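Local atomic coordinates of collagen adhesin protein (Enterococcus faecalis, PDB entry 2Z1P), a protein that probably binds collagen as a cell-wall-anchored surface adhesin of Enterococcus faecalis, of which this chain holds the two-domain ligand-binding region. Residues Thr36-Ser41 and Phe112-Leu117. Residues are numbered along the deposited sequence; the frame is centred on the assembly and turned at random.
Sequences TSIKVS and FGIKTL
Ile38 lies over one face of the Phe112 ring, its CB 4.2 Å from the ring centroid and displaced toward the CE1-CZ edge, an off-centre CH-pi contact. Val40 CG2 comes to the ring edge near its plane, 4.0 Å from CE1. With Phe112 CG held between its own N and carbonyl carbon (chi1 66°), the ring reaches back toward strand 35-43. With CG1 anti to the carbonyl carbon (chi1 -59°) and the chain extended beyond it, Ile38 brings CD1 to 3.7 Å from Ile114 CG2, the two side chains meeting at about a right angle. Thr36 turns its methyl to this apolar face, CG2 lying alongside Ile114 CD1. Antiparallel pairing joins the two backbones: Ile38 N to Phe112 O is 3.0 Å, with an N-H...O angle of 172°. Thr36 N meets Ile114 O from above the carbonyl plane, at 3.2 Å. At the non-hydrogen-bonded pair Ser37-Gly113, Ser37 CA approaches Phe112 O and Gly113 CA approaches Thr36 O. Strand 20-25 packs Val23 and Leu25 on Ile38, and Leu64 touches Ile114. Four main-chain bonds thus pair the N-H and C=O groups of Thr36, Ile38, Phe112 and Ile114, while these residues and Val40 pack as a buried, largely apolar patch on the Ig-like domain's sheet.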
ATOM      1  N   THR A  36      -3.357   5.696   5.241  1.00 39.26           N
ATOM      2  CA  THR A  36      -2.468   6.778   5.633  1.00 39.26           C
ATOM      3  C   THR A  36      -1.871   6.455   6.985  1.00 39.26           C
ATOM      4  O   THR A  36      -2.404   5.614   7.713  1.00 39.26           O
ATOM      5  CB  THR A  36      -3.238   8.125   5.719  1.00 41.68           C
ATOM      6  OG1 THR A  36      -2.310   9.210   5.837  1.00 41.68           O
ATOM      7  CG2 THR A  36      -4.177   8.134   6.932  1.00 41.68           C
ATOM      8  N   SER A  37      -0.763   7.118   7.307  1.00 51.50           N
ATOM      9  CA  SER A  37      -0.077   6.921   8.577  1.00 51.50           C
ATOM     10  C   SER A  37      -0.468   8.033   9.531  1.00 51.50           C
ATOM     11  O   SER A  37      -0.579   9.199   9.139  1.00 51.50           O
ATOM     12  CB  SER A  37       1.441   6.952   8.392  1.00 65.95           C
ATOM     13  OG  SER A  37       1.871   6.044   7.396  1.00 65.95           O
ATOM     14  N   ILE A  38      -0.685   7.657  10.784  1.00 43.71           N
ATOM     15  CA  ILE A  38      -1.035   8.596  11.840  1.00 43.71           C
ATOM     16  C   ILE A  38       0.130   8.480  12.822  1.00 43.71           C
ATOM     17  O   ILE A  38       0.491   7.373  13.239  1.00 43.71           O
ATOM     18  CB  ILE A  38      -2.369   8.202  12.528  1.00 28.78           C
ATOM     19  CG1 ILE A  38      -3.488   8.158  11.490  1.00 28.78           C
ATOM     20  CG2 ILE A  38      -2.727   9.205  13.615  1.00 28.78           C
ATOM     21  CD1 ILE A  38      -4.821   7.820  12.059  1.00 28.78           C
ATOM     22  N   LYS A  39       0.731   9.614  13.170  1.00 45.34           N
ATOM     23  CA  LYS A  39       1.873   9.614  14.077  1.00 45.34           C
ATOM     24  C   LYS A  39       1.572  10.238  15.439  1.00 45.34           C
ATOM     25  O   LYS A  39       1.254  11.423  15.526  1.00 45.34           O
ATOM     26  CB  LYS A  39       3.021  10.361  13.421  1.00 52.22           C
ATOM     27  CG  LYS A  39       4.285  10.361  14.223  1.00 52.22           C
ATOM     28  CD  LYS A  39       5.224  11.339  13.613  1.00 52.22           C
ATOM     29  CE  LYS A  39       6.542  11.263  14.275  1.00 52.22           C
ATOM     30  NZ  LYS A  39       7.407  12.320  13.717  1.00 52.22           N
ATOM     31  N   VAL A  40       1.686   9.438  16.497  1.00 49.45           N
ATOM     32  CA  VAL A  40       1.431   9.920  17.853  1.00 49.45           C
ATOM     33  C   VAL A  40       2.733  10.134  18.637  1.00 49.45           C
ATOM     34  O   VAL A  40       3.403   9.176  19.008  1.00 49.45           O
ATOM     35  CB  VAL A  40       0.561   8.926  18.657  1.00 35.70           C
ATOM     36  CG1 VAL A  40       0.162   9.565  19.994  1.00 35.70           C
ATOM     37  CG2 VAL A  40      -0.655   8.506  17.850  1.00 35.70           C
ATOM     38  N   SER A  41       3.088  11.389  18.893  1.00 46.57           N
ATOM     39  CA  SER A  41       4.298  11.696  19.641  1.00 46.57           C
ATOM     40  C   SER A  41       3.949  11.885  21.122  1.00 46.57           C
ATOM     41  O   SER A  41       2.832  12.284  21.446  1.00 46.57           O
ATOM     42  CB  SER A  41       4.928  12.974  19.094  1.00 58.43           C
ATOM     43  OG  SER A  41       5.165  12.869  17.703  1.00 58.43           O
ATOM     44  N   PHE A 112       1.224   4.403  13.098  1.00 45.29           N
ATOM     45  CA  PHE A 112       0.448   3.208  12.791  1.00 45.29           C
ATOM     46  C   PHE A 112      -0.372   3.535  11.542  1.00 45.29           C
ATOM     47  O   PHE A 112      -0.567   4.709  11.210  1.00 45.29           O
ATOM     48  CB  PHE A 112      -0.449   2.774  13.963  1.00 39.75           C
ATOM     49  CG  PHE A 112      -1.546   3.738  14.302  1.00 39.75           C
ATOM     50  CD1 PHE A 112      -1.277   4.906  15.008  1.00 39.75           C
ATOM     51  CD2 PHE A 112      -2.863   3.462  13.941  1.00 39.75           C
ATOM     52  CE1 PHE A 112      -2.314   5.794  15.358  1.00 39.75           C
ATOM     53  CE2 PHE A 112      -3.902   4.340  14.284  1.00 39.75           C
ATOM     54  CZ  PHE A 112      -3.626   5.508  14.994  1.00 39.75           C
ATOM     55  N   GLY A 113      -0.818   2.498  10.834  1.00 41.28           N
ATOM     56  CA  GLY A 113      -1.567   2.710   9.613  1.00 41.28           C
ATOM     57  C   GLY A 113      -3.037   2.424   9.732  1.00 41.28           C
ATOM     58  O   GLY A 113      -3.441   1.534  10.478  1.00 41.28           O
ATOM     59  N   ILE A 114      -3.833   3.205   9.003  1.00 36.76           N
ATOM     60  CA  ILE A 114      -5.283   3.050   8.976  1.00 36.76           C
ATOM     61  C   ILE A 114      -5.665   3.004   7.516  1.00 36.76           C
ATOM     62  O   ILE A 114      -4.849   3.285   6.637  1.00 36.76           O
ATOM     63  CB  ILE A 114      -6.053   4.263   9.613  1.00 33.46           C
ATOM     64  CG1 ILE A 114      -5.715   5.554   8.870  1.00 33.46           C
ATOM     65  CG2 ILE A 114      -5.744   4.407  11.083  1.00 33.46           C
ATOM     66  CD1 ILE A 114      -6.706   5.888   7.781  1.00 33.46           C
ATOM     67  N   LYS A 115      -6.911   2.640   7.268  1.00 37.73           N
ATOM     68  CA  LYS A 115      -7.439   2.596   5.922  1.00 37.73           C
ATOM     69  C   LYS A 115      -8.808   3.220   6.041  1.00 37.73           C
ATOM     70  O   LYS A 115      -9.643   2.750   6.809  1.00 37.73           O
ATOM     71  CB  LYS A 115      -7.527   1.161   5.393  1.00 61.39           C
ATOM     72  CG  LYS A 115      -8.406   0.197   6.156  1.00 61.39           C
ATOM     73  CD  LYS A 115      -8.485  -1.093   5.353  1.00 61.39           C
ATOM     74  CE  LYS A 115      -9.530  -2.069   5.874  1.00 61.39           C
ATOM     75  NZ  LYS A 115      -9.115  -2.726   7.136  1.00 61.39           N
ATOM     76  N   THR A 116      -9.011   4.309   5.309  1.00 43.72           N
ATOM     77  CA  THR A 116     -10.271   5.036   5.323  1.00 43.72           C
ATOM     78  C   THR A 116     -11.360   4.140   4.762  1.00 43.72           C
ATOM     79  O   THR A 116     -11.323   3.808   3.583  1.00 43.72           O
ATOM     80  CB  THR A 116     -10.161   6.304   4.456  1.00 51.75           C
ATOM     81  OG1 THR A 116      -9.037   7.078   4.895  1.00 51.75           O
ATOM     82  CG2 THR A 116     -11.409   7.145   4.573  1.00 51.75           C
ATOM     83  N   LEU A 117     -12.325   3.741   5.589  1.00 61.91           N
ATOM     84  CA  LEU A 117     -13.386   2.867   5.099  1.00 61.91           C
ATOM     85  C   LEU A 117     -13.955   3.393   3.799  1.00 61.91           C
ATOM     86  O   LEU A 117     -14.217   4.593   3.651  1.00 61.91           O
ATOM     87  CB  LEU A 117     -14.507   2.698   6.132  1.00 59.34           C
ATOM     88  CG  LEU A 117     -14.283   1.578   7.159  1.00 59.34           C
ATOM     89  CD1 LEU A 117     -15.482   1.507   8.092  1.00 59.34           C
ATOM     90  CD2 LEU A 117     -14.083   0.245   6.448  1.00 59.34           C
TER